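Local coordinates for cystathionine beta-lyase family protein, YNBB B.subtilis ortholog (Clostridium acetobutylicum, PDB 3HVY) that probably acts as a pyridoxal phosphate-dependent carbon-sulfur lyase of the methionine gamma-lyase family, carrying its cofactor as a covalent Schiff base, at residues R95-N100 with S282-M287; I177-I182 with N212-V217; N340-L345 with A395-P400. All blocks are in the same frame, centred on the assembly; numbering follows the deposited sequence.

Interaction 1: R95-N100 with S282-M287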
loop_
_atom_site.group_PDB
_atom_site.type_symbol
_atom_site.label_atom_id
_atom_site.label_comp_id
_atom_site.label_asym_id
_atom_site.label_seq_id
_atom_site.Cartn_x
_atom_site.Cartn_y
_atom_site.Cartn_z
ATOM N N ARG D 95 2.214 12.339 -11.733
ATOM C CA ARG D 95 2.632 12.077 -10.373
ATOM C C ARG D 95 1.439 11.953 -9.483
ATOM O O ARG D 95 0.426 12.664 -9.655
ATOM C CB ARG D 95 3.476 13.222 -9.824
ATOM C CG ARG D 95 4.814 13.422 -10.474
ATOM C CD ARG D 95 5.784 12.305 -10.137
ATOM N NE ARG D 95 7.132 12.542 -10.659
ATOM C CZ ARG D 95 7.507 12.329 -11.913
ATOM N NH1 ARG D 95 6.641 11.895 -12.806
ATOM N NH2 ARG D 95 8.759 12.573 -12.274
ATOM N N PRO D 96 1.527 11.057 -8.493
ATOM C CA PRO D 96 0.469 10.930 -7.465
ATOM C C PRO D 96 0.550 12.112 -6.472
ATOM O O PRO D 96 -0.377 12.393 -5.705
ATOM C CB PRO D 96 0.852 9.619 -6.757
ATOM C CG PRO D 96 2.363 9.615 -6.857
ATOM C CD PRO D 96 2.631 10.121 -8.256
ATOM N N HIS D 97 1.664 12.822 -6.507
ATOM C CA HIS D 97 1.888 13.933 -5.591
ATOM C C HIS D 97 0.968 15.124 -5.803
ATOM O O HIS D 97 0.863 15.995 -4.908
ATOM C CB HIS D 97 3.341 14.403 -5.656
ATOM C CG HIS D 97 4.343 13.293 -5.506
ATOM N ND1 HIS D 97 5.199 13.197 -4.427
ATOM C CD2 HIS D 97 4.617 12.223 -6.304
ATOM C CE1 HIS D 97 5.938 12.102 -4.558
ATOM N NE2 HIS D 97 5.615 11.500 -5.690
ATOM N N PHE D 98 0.376 15.269 -6.983
ATOM C CA PHE D 98 -0.557 16.376 -7.170
ATOM C C PHE D 98 -1.811 16.057 -6.335
ATOM O O PHE D 98 -2.353 14.954 -6.406
ATOM C CB PHE D 98 -0.969 16.553 -8.603
ATOM C CG PHE D 98 0.113 17.051 -9.539
ATOM C CD1 PHE D 98 0.511 18.369 -9.542
ATOM C CD2 PHE D 98 0.676 16.178 -10.468
ATOM C CE1 PHE D 98 1.426 18.812 -10.431
ATOM C CE2 PHE D 98 1.617 16.637 -11.377
ATOM C CZ PHE D 98 1.983 17.911 -11.356
ATOM N N VAL D 99 -2.270 17.031 -5.562
ATOM C CA VAL D 99 -3.352 16.809 -4.628
ATOM C C VAL D 99 -4.714 16.884 -5.289
ATOM O O VAL D 99 -5.684 16.366 -4.727
ATOM C CB VAL D 99 -3.270 17.774 -3.392
ATOM C CG1 VAL D 99 -1.973 17.551 -2.637
ATOM C CG2 VAL D 99 -3.461 19.282 -3.726
ATOM N N ASN D 100 -4.775 17.563 -6.449
ATOM C CA ASN D 100 -5.970 17.676 -7.285
ATOM C C ASN D 100 -5.553 18.282 -8.639
ATOM O O ASN D 100 -4.372 18.546 -8.888
ATOM C CB ASN D 100 -7.079 18.490 -6.587
ATOM C CG ASN D 100 -6.658 19.909 -6.258
ATOM O OD1 ASN D 100 -5.742 20.443 -6.882
ATOM N ND2 ASN D 100 -7.303 20.518 -5.241
ATOM N N SER D 282 9.492 9.433 -4.970
ATOM C CA SER D 282 9.010 8.066 -5.013
ATOM C C SER D 282 7.469 8.082 -5.110
ATOM O O SER D 282 6.828 9.114 -4.866
ATOM C CB SER D 282 9.483 7.259 -3.818
ATOM O OG SER D 282 9.164 7.951 -2.645
ATOM N N THR D 283 6.896 6.915 -5.407
ATOM C CA THR D 283 5.522 6.869 -5.892
ATOM C C THR D 283 4.594 5.956 -5.108
ATOM O O THR D 283 3.542 5.574 -5.578
ATOM C CB THR D 283 5.502 6.588 -7.393
ATOM O OG1 THR D 283 6.260 5.394 -7.676
ATOM C CG2 THR D 283 6.149 7.778 -8.132
ATOM N N PHE D 284 4.974 5.642 -3.877
ATOM C CA PHE D 284 4.049 5.006 -2.933
ATOM C C PHE D 284 3.419 3.680 -3.360
ATOM O O PHE D 284 2.434 3.284 -2.774
ATOM C CB PHE D 284 2.949 6.007 -2.556
ATOM C CG PHE D 284 3.466 7.381 -2.218
ATOM C CD1 PHE D 284 4.101 7.613 -1.014
ATOM C CD2 PHE D 284 3.345 8.415 -3.115
ATOM C CE1 PHE D 284 4.581 8.888 -0.701
ATOM C CE2 PHE D 284 3.832 9.693 -2.813
ATOM C CZ PHE D 284 4.467 9.913 -1.595
ATOM N N GLY D 285 3.998 2.987 -4.338
ATOM C CA GLY D 285 3.438 1.756 -4.881
ATOM C C GLY D 285 2.210 1.943 -5.783
ATOM O O GLY D 285 1.539 0.978 -6.110
ATOM N N VAL D 286 1.905 3.169 -6.207
ATOM C CA VAL D 286 0.733 3.388 -7.059
ATOM C C VAL D 286 0.903 3.065 -8.553
ATOM O O VAL D 286 -0.066 3.145 -9.310
ATOM C CB VAL D 286 0.158 4.825 -6.905
ATOM C CG1 VAL D 286 -0.033 5.126 -5.447
ATOM C CG2 VAL D 286 1.035 5.913 -7.625
HETATM N N MSE D 287 2.098 2.690 -8.997
HETATM C CA MSE D 287 2.337 2.657 -10.445
HETATM C C MSE D 287 1.427 1.654 -11.179
HETATM O O MSE D 287 0.846 1.998 -12.215
HETATM C CB MSE D 287 3.822 2.432 -10.781
HETATM C CG MSE D 287 4.786 3.524 -10.288
HETATM SE SE MSE D 287 4.258 5.364 -10.770
HETATM C CE MSE D 287 4.008 4.998 -12.620
#
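His97 and Phe284 carry their rings into this contact on similar first torsions. Each CG lies beside its own backbone N and anti to the carbonyl carbon (chi1 -51° for His97 and close to that for Phe284), which swings the imidazole out of its turn and brings the phenyl up beside it. The planes are inclined at 48°, an oblique pairing rather than a stack. Phe284 CE2 sits above one face of the imidazole, displaced toward its rim, and is 3.6 Å from His97 CE1. Meanwhile the imidazole edge faces the carbonyl of Ser282: His97 NE2 donates to Ser282 O at 2.8 Å, but the bond is bent to 125° at the hydrogen and therefore weak.

Next to the histidine in sequence, Pro96 supplies the apolar half. Its CG approaches the edge of the phenyl ring, 4.1 Å from Phe284 CD2, while its CB meets Val286 CG2 at 3.8 Å. Both partners come from a type I' turn, Thr283 to Val286, closed by Val286 N to Thr283 O at 3.0 Å. Phe284 and Gly285 occupy its two left-handed central positions. On the other segment, Pro96 and His97 are the central residues of a type I turn from Arg95 to Phe98. The polar ends of Ser282 and Thr283 turn elsewhere, to Gly68 O and Asp73 respectively.

The contact lies at a subunit interface, where Phe284 stacks on Phe284 of the second subunit and His97 ND1 makes a weak hydrogen bond to His97 O of that same subunit. Along the chain, 95-100 runs from strand 91-95, outermost within this chain, into helix 101-111, which Asn100 caps, and 282-287 leads into helix 287-317. Helix 74-87 lies alongside, its Asp80 forming a salt bridge with Arg95.

Interaction 2: I177-I182 with N212-V217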
loop_
_atom_site.group_PDB
_atom_site.type_symbol
_atom_site.label_atom_id
_atom_site.label_comp_id
_atom_site.label_asym_id
_atom_site.label_seq_id
_atom_site.Cartn_x
_atom_site.Cartn_y
_atom_site.Cartn_z
ATOM N N ILE D 177 2.628 39.660 -22.634
ATOM C CA ILE D 177 1.751 38.491 -22.543
ATOM C C ILE D 177 2.547 37.259 -22.879
ATOM O O ILE D 177 2.895 37.059 -24.029
ATOM C CB ILE D 177 0.553 38.552 -23.483
ATOM C CG1 ILE D 177 -0.366 39.714 -23.117
ATOM C CG2 ILE D 177 -0.235 37.232 -23.391
ATOM C CD1 ILE D 177 -1.495 39.978 -24.140
ATOM N N LYS D 178 2.840 36.420 -21.889
ATOM C CA LYS D 178 3.678 35.243 -22.133
ATOM C C LYS D 178 2.936 33.911 -22.235
ATOM O O LYS D 178 3.469 32.920 -22.780
ATOM C CB LYS D 178 4.712 35.132 -21.013
ATOM C CG LYS D 178 5.565 36.398 -20.772
ATOM C CD LYS D 178 6.343 36.862 -21.995
ATOM C CE LYS D 178 7.259 38.021 -21.656
ATOM N NZ LYS D 178 8.205 38.141 -22.752
ATOM N N LEU D 179 1.712 33.892 -21.733
ATOM C CA LEU D 179 0.926 32.668 -21.632
ATOM C C LEU D 179 -0.526 33.001 -21.832
ATOM O O LEU D 179 -1.044 33.962 -21.269
ATOM C CB LEU D 179 1.140 32.018 -20.259
ATOM C CG LEU D 179 0.458 30.656 -20.028
ATOM C CD1 LEU D 179 1.310 29.825 -19.099
ATOM C CD2 LEU D 179 -0.982 30.812 -19.475
ATOM N N ILE D 180 -1.144 32.228 -22.703
ATOM C CA ILE D 180 -2.568 32.254 -22.969
ATOM C C ILE D 180 -3.146 30.965 -22.372
ATOM O O ILE D 180 -2.644 29.836 -22.624
ATOM C CB ILE D 180 -2.834 32.345 -24.484
ATOM C CG1 ILE D 180 -2.557 33.785 -24.959
ATOM C CG2 ILE D 180 -4.243 31.886 -24.861
ATOM C CD1 ILE D 180 -2.804 34.003 -26.409
ATOM N N HIS D 181 -4.178 31.169 -21.575
ATOM C CA HIS D 181 -4.897 30.119 -20.886
ATOM C C HIS D 181 -6.262 29.862 -21.535
ATOM O O HIS D 181 -7.078 30.775 -21.658
ATOM C CB HIS D 181 -5.011 30.525 -19.419
ATOM C CG HIS D 181 -6.084 29.800 -18.660
ATOM N ND1 HIS D 181 -7.168 30.455 -18.126
ATOM C CD2 HIS D 181 -6.255 28.490 -18.377
ATOM C CE1 HIS D 181 -7.954 29.572 -17.529
ATOM N NE2 HIS D 181 -7.437 28.367 -17.698
ATOM N N ILE D 182 -6.446 28.635 -22.029
ATOM C CA ILE D 182 -7.714 28.179 -22.593
ATOM C C ILE D 182 -8.263 27.122 -21.620
ATOM O O ILE D 182 -7.555 26.228 -21.214
ATOM C CB ILE D 182 -7.530 27.556 -23.978
ATOM C CG1 ILE D 182 -6.922 28.604 -24.938
ATOM C CG2 ILE D 182 -8.861 26.958 -24.515
ATOM C CD1 ILE D 182 -6.586 28.090 -26.357
ATOM N N ASN D 212 5.373 32.529 -30.362
ATOM C CA ASN D 212 6.113 32.267 -29.135
ATOM C C ASN D 212 5.291 32.216 -27.848
ATOM O O ASN D 212 5.699 31.560 -26.882
ATOM C CB ASN D 212 7.209 33.313 -28.975
ATOM C CG ASN D 212 8.211 33.240 -30.089
ATOM O OD1 ASN D 212 8.849 32.211 -30.278
ATOM N ND2 ASN D 212 8.307 34.299 -30.870
ATOM N N VAL D 213 4.157 32.919 -27.820
ATOM C CA VAL D 213 3.303 32.913 -26.622
ATOM C C VAL D 213 2.940 31.463 -26.282
ATOM O O VAL D 213 2.627 30.678 -27.162
ATOM C CB VAL D 213 2.047 33.828 -26.815
ATOM C CG1 VAL D 213 1.169 33.317 -28.003
ATOM C CG2 VAL D 213 1.251 33.930 -25.541
ATOM N N ILE D 214 3.036 31.105 -24.999
ATOM C CA ILE D 214 2.690 29.762 -24.561
ATOM C C ILE D 214 1.187 29.551 -24.583
ATOM O O ILE D 214 0.441 30.273 -23.954
ATOM C CB ILE D 214 3.242 29.483 -23.103
ATOM C CG1 ILE D 214 4.758 29.791 -23.077
ATOM C CG2 ILE D 214 2.881 28.060 -22.663
ATOM C CD1 ILE D 214 5.439 29.798 -21.679
ATOM N N VAL D 215 0.720 28.558 -25.309
ATOM C CA VAL D 215 -0.693 28.222 -25.262
ATOM C C VAL D 215 -0.908 27.028 -24.315
ATOM O O VAL D 215 -0.478 25.889 -24.591
ATOM C CB VAL D 215 -1.249 27.962 -26.650
ATOM C CG1 VAL D 215 -2.667 27.381 -26.532
ATOM C CG2 VAL D 215 -1.181 29.239 -27.484
ATOM N N PHE D 216 -1.526 27.336 -23.181
ATOM C CA PHE D 216 -1.877 26.398 -22.130
ATOM C C PHE D 216 -3.348 26.047 -22.183
ATOM O O PHE D 216 -4.206 26.953 -22.264
ATOM C CB PHE D 216 -1.555 26.973 -20.737
ATOM C CG PHE D 216 -2.082 26.118 -19.613
ATOM C CD1 PHE D 216 -1.531 24.860 -19.349
ATOM C CD2 PHE D 216 -3.107 26.547 -18.827
ATOM C CE1 PHE D 216 -2.052 24.060 -18.310
ATOM C CE2 PHE D 216 -3.593 25.748 -17.812
ATOM C CZ PHE D 216 -3.067 24.504 -17.582
ATOM N N VAL D 217 -3.651 24.743 -22.191
ATOM C CA VAL D 217 -5.078 24.275 -22.078
ATOM C C VAL D 217 -5.319 23.399 -20.825
ATOM O O VAL D 217 -4.672 22.381 -20.637
ATOM C CB VAL D 217 -5.507 23.493 -23.324
ATOM C CG1 VAL D 217 -7.023 23.127 -23.339
ATOM C CG2 VAL D 217 -5.142 24.299 -24.581
#
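Leu179 to Ile182 and Ile214 to Val217 pair residue for residue as neighbouring parallel strands, and the tight part is their backbone ladder. Ile180 is gripped twice: its N donates to Ile214 O at 2.8 Å, nearly straight at 173°, and its O accepts from Phe216 N.

On the face of Leu179, His181 and Phe216, the two rings lie side by side, meeting rim to rim with His181 CD2 3.7 Å from Phe216 CD2. Leu179 CD2 rests against Phe216 CB at 4.1 Å. Helix 101-111 packs over Phe216 and Leu179, while His181 ND1 bonds to Ser121. The other face pairs Ile182 CD1 with Val215 CG1 at 4.0 Å. Val213 CG2, anti to the backbone N because CG1 lies between N and the carbonyl carbon (chi1 61°), is 3.9 Å from Ile180 CG1.

On the solvent side Lys178 is exposed, its CB pointing away from the neighbouring strand; its carbonyl still accepts from Ile214 N, the donor tilted 34° from the carbonyl plane.

Peptide bonding thus sets the register; aliphatic groups line the face of Ile180, Ile182, Val215 and Val217, and two rings join Leu179 and Ile214 on the other, as expected for an interior strand pair in a beta-alpha-beta unit.

Interaction 3: N340-L345 with A395-P400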
loop_
_atom_site.group_PDB
_atom_site.type_symbol
_atom_site.label_atom_id
_atom_site.label_comp_id
_atom_site.label_asym_id
_atom_site.label_seq_id
_atom_site.Cartn_x
_atom_site.Cartn_y
_atom_site.Cartn_z
ATOM N N ASN D 340 -34.959 24.862 -13.666
ATOM C CA ASN D 340 -35.833 26.045 -13.551
ATOM C C ASN D 340 -36.658 26.016 -12.272
ATOM O O ASN D 340 -37.751 26.591 -12.222
ATOM C CB ASN D 340 -36.783 26.192 -14.748
ATOM C CG ASN D 340 -36.165 26.916 -15.910
ATOM O OD1 ASN D 340 -35.484 27.937 -15.738
ATOM N ND2 ASN D 340 -36.401 26.394 -17.129
ATOM N N ASP D 341 -36.145 25.331 -11.254
ATOM C CA ASP D 341 -36.861 25.146 -10.023
ATOM C C ASP D 341 -35.885 24.582 -8.980
ATOM O O ASP D 341 -35.198 23.580 -9.225
ATOM C CB ASP D 341 -38.075 24.214 -10.255
ATOM C CG ASP D 341 -38.903 24.004 -9.002
ATOM O OD1 ASP D 341 -39.626 24.940 -8.586
ATOM O OD2 ASP D 341 -38.827 22.904 -8.430
ATOM N N GLU D 342 -35.854 25.211 -7.807
ATOM C CA GLU D 342 -34.923 24.840 -6.778
ATOM C C GLU D 342 -35.182 23.442 -6.231
ATOM O O GLU D 342 -34.264 22.656 -6.086
ATOM C CB GLU D 342 -34.935 25.867 -5.662
ATOM C CG GLU D 342 -33.882 25.599 -4.594
ATOM C CD GLU D 342 -33.748 26.742 -3.590
ATOM O OE1 GLU D 342 -34.502 27.728 -3.728
ATOM O OE2 GLU D 342 -32.878 26.657 -2.681
ATOM N N LYS D 343 -36.430 23.109 -5.979
ATOM C CA LYS D 343 -36.737 21.809 -5.426
ATOM C C LYS D 343 -36.324 20.706 -6.380
ATOM O O LYS D 343 -35.709 19.722 -5.964
ATOM C CB LYS D 343 -38.204 21.661 -5.160
ATOM C CG LYS D 343 -38.569 20.331 -4.534
ATOM C CD LYS D 343 -39.989 20.334 -3.972
ATOM C CE LYS D 343 -40.213 19.224 -2.948
ATOM N NZ LYS D 343 -40.105 17.843 -3.516
ATOM N N LYS D 344 -36.698 20.862 -7.648
ATOM C CA LYS D 344 -36.365 19.856 -8.689
ATOM C C LYS D 344 -34.860 19.594 -8.772
ATOM O O LYS D 344 -34.404 18.447 -8.850
ATOM C CB LYS D 344 -36.940 20.277 -10.046
ATOM C CG LYS D 344 -38.450 20.198 -10.126
ATOM C CD LYS D 344 -38.921 20.759 -11.451
ATOM C CE LYS D 344 -40.405 20.640 -11.631
ATOM N NZ LYS D 344 -40.771 21.281 -12.917
ATOM N N LEU D 345 -34.081 20.668 -8.734
ATOM C CA LEU D 345 -32.641 20.551 -8.748
ATOM C C LEU D 345 -32.125 19.719 -7.579
ATOM O O LEU D 345 -31.279 18.831 -7.747
ATOM C CB LEU D 345 -32.014 21.939 -8.686
ATOM C CG LEU D 345 -30.493 22.076 -8.546
ATOM C CD1 LEU D 345 -29.714 21.321 -9.604
ATOM C CD2 LEU D 345 -30.106 23.559 -8.553
ATOM N N ALA D 395 -24.135 21.489 -8.083
ATOM C CA ALA D 395 -24.821 22.661 -8.550
ATOM C C ALA D 395 -24.747 23.777 -7.542
ATOM O O ALA D 395 -24.978 23.549 -6.366
ATOM C CB ALA D 395 -26.308 22.327 -8.808
ATOM N N PRO D 396 -24.442 24.985 -8.000
ATOM C CA PRO D 396 -24.736 26.137 -7.133
ATOM C C PRO D 396 -26.222 26.381 -7.070
ATOM O O PRO D 396 -26.928 26.230 -8.070
ATOM C CB PRO D 396 -24.079 27.294 -7.860
ATOM C CG PRO D 396 -24.018 26.883 -9.268
ATOM C CD PRO D 396 -23.811 25.395 -9.260
ATOM N N ILE D 397 -26.724 26.794 -5.909
ATOM C CA ILE D 397 -28.153 27.021 -5.777
ATOM C C ILE D 397 -28.439 28.471 -6.150
ATOM O O ILE D 397 -28.306 29.380 -5.324
ATOM C CB ILE D 397 -28.660 26.694 -4.362
ATOM C CG1 ILE D 397 -28.322 25.245 -3.998
ATOM C CG2 ILE D 397 -30.163 26.848 -4.281
ATOM C CD1 ILE D 397 -29.141 24.247 -4.817
ATOM N N ARG D 398 -28.778 28.670 -7.421
ATOM C CA ARG D 398 -29.179 29.985 -7.935
ATOM C C ARG D 398 -29.950 29.759 -9.218
ATOM O O ARG D 398 -29.728 28.736 -9.928
ATOM C CB ARG D 398 -27.973 30.866 -8.231
ATOM C CG ARG D 398 -26.808 30.161 -8.925
ATOM C CD ARG D 398 -25.873 31.182 -9.540
ATOM N NE ARG D 398 -24.452 30.838 -9.425
ATOM C CZ ARG D 398 -23.676 30.326 -10.390
ATOM N NH1 ARG D 398 -24.140 30.031 -11.613
ATOM N NH2 ARG D 398 -22.399 30.095 -10.124
ATOM N N GLU D 399 -30.843 30.696 -9.502
ATOM C CA GLU D 399 -31.646 30.717 -10.750
ATOM C C GLU D 399 -30.683 30.648 -11.894
ATOM O O GLU D 399 -29.583 31.145 -11.778
ATOM C CB GLU D 399 -32.488 32.007 -10.876
ATOM C CG GLU D 399 -33.812 31.988 -10.107
ATOM N N PRO D 400 -31.042 29.942 -12.976
ATOM C CA PRO D 400 -32.256 29.187 -13.187
ATOM C C PRO D 400 -32.100 27.699 -12.777
ATOM O O PRO D 400 -32.713 26.839 -13.400
ATOM C CB PRO D 400 -32.466 29.335 -14.693
ATOM C CG PRO D 400 -31.049 29.381 -15.237
ATOM C CD PRO D 400 -30.148 29.866 -14.147
#
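Leu345 makes the apolar centre of this contact with its two methyls. CD1 presses on Ala395 CB at 3.6 Å, and CD2 meets Ile397 CD1 at 3.9 Å. One turn earlier on the helix, Glu342 comes across Ile397 at about a right angle, its carboxylate OE2 only 3.2 Å from Ile397 CG2. The reach comes from an extended chain, with CG anti to the backbone N (chi1 -175°).

Farther along the two segments, the backbones meet. Asn340 N donates to Pro400 O at 3.0 Å, a weak bond bent to 132°, while Asn340 OD1 lies 3.5 Å from Pro400 CB. The peptide before Pro400 is cis.

Further out, Asp341 holds the start of the helix. As N-cap residue it accepts from Lys344 N through OD2 at 3.1 Å, on the anti side of the carboxylate. Tyr401 adds to the packing around Glu342 and Leu345, and the backbones of Ala395 and Ile397 bond to Ile377 and Lys375.

The result is an alpha/beta layer: the capped first turn of helix 342-354 docks against Ala395 of strand 392-396, in the antiparallel five-stranded sheet, and the chain that follows, consistent with the small C-terminal domain of fold type I pyridoxal phosphate enzymes.

In the fold
Interactions 1 and 2 both belong to the seven-stranded mixed sheet and its surroundings. Their nearest atoms are about 10 Å apart, and helix 101-111 bridges the gap: it begins right after segment 95-100 and packs over Leu179 and Phe216. Interaction 2 is nested in the chain loop that interaction 1 closes. That loop also holds Lys244, the lysine bound to the cofactor, shortly after strand 237-241, which neighbours strand 214-218. Interaction 3 follows later in the chain, in the separate antiparallel sheet; its centre lies about 37 Å from that of interaction 1, across the chain's centre, and about 35 Å from that of interaction 2. Among the three, interaction 1 alone reaches another subunit.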